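Local coordinates for protein putative decarboxylase involved in desferrioxamine biosynthesis (Erwinia amylovora, PDB 5O5C) that probably decarboxylates lysine as a pyridoxal 5'-phosphate-dependent group II decarboxylase in the desferrioxamine biosynthetic pathway, at residues B[473-476]-B[477-481]; B[487-491]-B[492-496]. All blocks are in the same frame, centred on the assembly; numbering follows the deposited sequence.

Contact 1 (B[473-476]-B[477-481]); sequences KVNG and RQYLK
Val474 N gives its hydrogen to Arg477 O at 3.0 Å. The bond is fairly straight. Arg477 O also receives a C-H contact from Lys473 CA at 3.2 Å. The return bond from Arg477 N to Val474 O is longer and bent, 3.2 Å, so the closing pair is loose. Between these residues the chain makes a type I' beta turn, with Asn475 and Gly476 both at positive phi. This is the tight two-residue turn of a beta hairpin.

On one face of the hairpin, Val474 packs on the Tyr479 ring, with Val474 CB 3.6 Å from Tyr479 CD1. The two side chains cross at about a right angle. At the turn, Asn475 lays OD1 over one face of the Arg477 guanidinium, 3.1 Å from Arg477 NE. The amide and guanidinium planes are nearly perpendicular, and this is a polar contact without hydrogen-bond geometry. On the other face of the hairpin, Gln478 bends at chi2 (-60°), which brings its OE1 to 3.1 Å from Lys473 CG.

The hairpin lies at one side of a four-stranded antiparallel sheet. Strand 470-474 is outermost, and strand 477-483 runs between it and strand 434-439. Tyr479 also touches Ile436 of that strand and Leu427, while Leu480 packs on helix 448-464.

Contact 2 (B[487-491]-B[492-496]); sequences PNTTA and ADIED
A capping box opens helix 491-510, with Thr490 as the N-cap and Asp493 as its partner. Asp493 OD2 takes two hydrogen bonds from Thr490. The backbone bond from Thr490 N to Asp493 OD2 is 3.1 Å long and nearly straight, and it uses the anti lone pair of OD2. Thr490 OG1 reaches Asp493 OD2 at 3.0 Å, from above the carboxylate plane. In return, Asp493 N points to Thr490 OG1 at 3.4 Å, a weak capping bond. The hydroxyl sits between the backbone N and the carbonyl carbon (chi1 60°), which turns it to the helix end. The two grips on OD2 should restrict rotation of the carboxylate. The other oxygen, Asp493 OD1, forms a salt bridge with Lys105, which also pairs with Asp496. A positive charge there would be expected to favour the ionised carboxylates.

The regular helix bonding starts with Ile494 N to Thr490 O at 3.2 Å. Glu495 N to Ala491 O follows at 2.9 Å. Buried Thr489 meets Asp493 through CG2, 4.0 Å from Asp493 CB. Thr489 and Ile494 both touch Leu410, so helix 491-510 begins against helix 397-420. Asn488 packs on Asn30 of the second subunit. Ile494 CD1 folds back over the first turn, 3.3 Å from Thr490 O and 3.8 Å from Ala491 CA.

Overall arrangement
Contacts 1 and 2 follow each other along the chain. Strand 477-483, which carries half of contact 1, leads by a loop into helix 491-510, which contact 2 begins. Their centres are 24 Å apart and they do not touch. Both are partly buried, each mixing two buried residues with exposed polar ones. Contact 1 reverses the chain at the edge of the four-stranded sheet, through backbone bonds and a valine-tyrosine contact. Contact 2 starts a helix, and there a carboxylate and a hydroxyl cap it, alongside its first backbone bonds. The side chain of Val474 is about 11 Å from that of Thr273 of the cofactor site, whereas 487-496 lies away from the annotated sites and borders the second subunit.

Contact 1 (B[473-476]-B[477-481])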
# COMPACT_ATOMS: atom_id res chain seq x y z
N LYS B 473 26.78 -4.36 -4.26
CA LYS B 473 27.95 -5.12 -3.77
C LYS B 473 27.78 -6.59 -4.21
O LYS B 473 26.71 -7.14 -4.08
CB LYS B 473 28.06 -5.03 -2.25
CG LYS B 473 29.09 -4.03 -1.76
CD LYS B 473 28.85 -3.69 -0.29
CE LYS B 473 30.14 -3.69 0.51
NZ LYS B 473 29.92 -3.41 1.94
N VAL B 474 28.83 -7.17 -4.77
CA VAL B 474 28.86 -8.58 -5.15
C VAL B 474 30.11 -9.11 -4.52
O VAL B 474 31.21 -8.69 -4.89
CB VAL B 474 28.98 -8.77 -6.66
CG1 VAL B 474 29.24 -10.23 -7.03
CG2 VAL B 474 27.73 -8.24 -7.34
N ASN B 475 29.92 -10.00 -3.55
CA ASN B 475 30.99 -10.61 -2.75
C ASN B 475 31.84 -9.55 -2.04
O ASN B 475 33.04 -9.66 -1.98
CB ASN B 475 31.81 -11.62 -3.59
CG ASN B 475 32.92 -10.97 -4.42
OD1 ASN B 475 34.02 -10.73 -3.92
ND2 ASN B 475 32.65 -10.70 -5.69
N GLY B 476 31.18 -8.53 -1.49
CA GLY B 476 31.87 -7.45 -0.81
C GLY B 476 32.68 -6.49 -1.68
O GLY B 476 33.56 -5.80 -1.17
N ARG B 477 32.38 -6.42 -2.98
CA ARG B 477 33.08 -5.53 -3.90
C ARG B 477 32.05 -4.62 -4.58
O ARG B 477 30.93 -5.04 -4.85
CB ARG B 477 33.90 -6.38 -4.90
CG ARG B 477 35.21 -6.86 -4.28
CD ARG B 477 35.73 -8.25 -4.69
NE ARG B 477 36.46 -8.86 -3.55
CZ ARG B 477 37.13 -10.03 -3.57
NH1 ARG B 477 37.22 -10.77 -4.68
NH2 ARG B 477 37.74 -10.45 -2.45
N GLN B 478 32.41 -3.35 -4.82
CA GLN B 478 31.47 -2.42 -5.40
C GLN B 478 31.43 -2.67 -6.89
O GLN B 478 32.45 -2.60 -7.56
CB GLN B 478 31.80 -0.96 -5.07
CG GLN B 478 31.11 -0.44 -3.83
CD GLN B 478 29.61 -0.52 -3.99
OE1 GLN B 478 28.97 -1.33 -3.35
NE2 GLN B 478 29.06 0.24 -4.94
N TYR B 479 30.24 -3.03 -7.38
CA TYR B 479 29.98 -3.04 -8.82
C TYR B 479 29.01 -1.91 -9.20
O TYR B 479 28.37 -1.30 -8.33
CB TYR B 479 29.51 -4.44 -9.26
CG TYR B 479 30.64 -5.46 -9.27
CD1 TYR B 479 31.02 -6.14 -8.12
CD2 TYR B 479 31.34 -5.72 -10.42
CE1 TYR B 479 32.06 -7.07 -8.13
CE2 TYR B 479 32.37 -6.64 -10.44
CZ TYR B 479 32.73 -7.30 -9.31
OH TYR B 479 33.75 -8.16 -9.41
N LEU B 480 28.96 -1.61 -10.49
CA LEU B 480 27.99 -0.66 -11.07
C LEU B 480 26.91 -1.48 -11.72
O LEU B 480 27.10 -2.66 -12.00
CB LEU B 480 28.63 0.21 -12.14
CG LEU B 480 29.73 1.18 -11.70
CD1 LEU B 480 30.26 1.92 -12.92
CD2 LEU B 480 29.20 2.15 -10.65
N LYS B 481 25.75 -0.87 -11.93
CA LYS B 481 24.64 -1.63 -12.44
C LYS B 481 23.91 -0.81 -13.44
O LYS B 481 23.67 0.39 -13.22
CB LYS B 481 23.70 -2.05 -11.33
CG LYS B 481 22.39 -2.63 -11.85
CD LYS B 481 21.18 -2.33 -10.99
CE LYS B 481 20.94 -3.37 -9.98
NZ LYS B 481 19.78 -3.00 -9.16

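Contact 2 (B[487-491]-B[492-496])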
# COMPACT_ATOMS: atom_id res chain seq x y z
N PRO B 487 11.93 0.88 -23.55
CA PRO B 487 12.18 0.33 -24.90
C PRO B 487 12.37 1.35 -26.02
O PRO B 487 12.46 0.94 -27.18
CB PRO B 487 10.97 -0.55 -25.15
CG PRO B 487 9.91 -0.01 -24.28
CD PRO B 487 10.52 0.78 -23.16
N ASN B 488 12.43 2.66 -25.71
CA ASN B 488 12.86 3.70 -26.66
C ASN B 488 14.37 3.99 -26.55
O ASN B 488 14.95 4.61 -27.44
CB ASN B 488 12.07 5.01 -26.45
CG ASN B 488 10.57 4.81 -26.47
OD1 ASN B 488 9.86 5.40 -25.66
ND2 ASN B 488 10.07 3.98 -27.38
N THR B 489 15.00 3.54 -25.47
CA THR B 489 16.45 3.65 -25.26
C THR B 489 17.16 2.93 -26.38
O THR B 489 16.83 1.79 -26.67
CB THR B 489 16.83 3.00 -23.92
OG1 THR B 489 16.13 3.66 -22.87
CG2 THR B 489 18.37 3.00 -23.62
N THR B 490 18.13 3.60 -27.01
CA THR B 490 18.89 3.05 -28.12
C THR B 490 20.32 2.63 -27.75
O THR B 490 20.86 2.93 -26.65
CB THR B 490 18.99 4.06 -29.31
OG1 THR B 490 19.65 5.26 -28.90
CG2 THR B 490 17.61 4.41 -29.84
N ALA B 491 20.93 1.96 -28.71
CA ALA B 491 22.34 1.65 -28.70
C ALA B 491 23.16 2.90 -28.37
O ALA B 491 23.94 2.89 -27.42
CB ALA B 491 22.75 1.06 -30.04
N ALA B 492 22.93 3.98 -29.11
CA ALA B 492 23.63 5.24 -28.90
C ALA B 492 23.50 5.80 -27.46
O ALA B 492 24.45 6.34 -26.88
CB ALA B 492 23.14 6.26 -29.91
N ASP B 493 22.31 5.67 -26.87
CA ASP B 493 22.11 6.05 -25.47
C ASP B 493 23.00 5.26 -24.48
O ASP B 493 23.61 5.84 -23.60
CB ASP B 493 20.63 5.92 -25.10
CG ASP B 493 19.80 6.96 -25.80
OD1 ASP B 493 20.21 8.12 -25.71
OD2 ASP B 493 18.75 6.61 -26.39
N ILE B 494 23.10 3.96 -24.67
CA ILE B 494 23.93 3.12 -23.83
C ILE B 494 25.38 3.51 -24.08
O ILE B 494 26.13 3.69 -23.12
CB ILE B 494 23.79 1.63 -24.17
CG1 ILE B 494 22.35 1.21 -24.16
CG2 ILE B 494 24.64 0.74 -23.24
CD1 ILE B 494 22.09 0.20 -25.22
N GLU B 495 25.75 3.68 -25.34
CA GLU B 495 27.12 4.12 -25.67
C GLU B 495 27.48 5.39 -24.92
O GLU B 495 28.54 5.49 -24.35
CB GLU B 495 27.34 4.39 -27.16
CG GLU B 495 27.28 3.20 -28.09
CD GLU B 495 27.33 3.64 -29.55
OE1 GLU B 495 28.27 4.40 -29.90
OE2 GLU B 495 26.45 3.27 -30.35
N ASP B 496 26.57 6.36 -24.92
CA ASP B 496 26.79 7.61 -24.19
C ASP B 496 27.15 7.37 -22.72
O ASP B 496 28.14 7.96 -22.19
CB ASP B 496 25.55 8.53 -24.31
CG ASP B 496 25.44 9.20 -25.67
OD1 ASP B 496 26.36 9.09 -26.49
OD2 ASP B 496 24.43 9.88 -25.94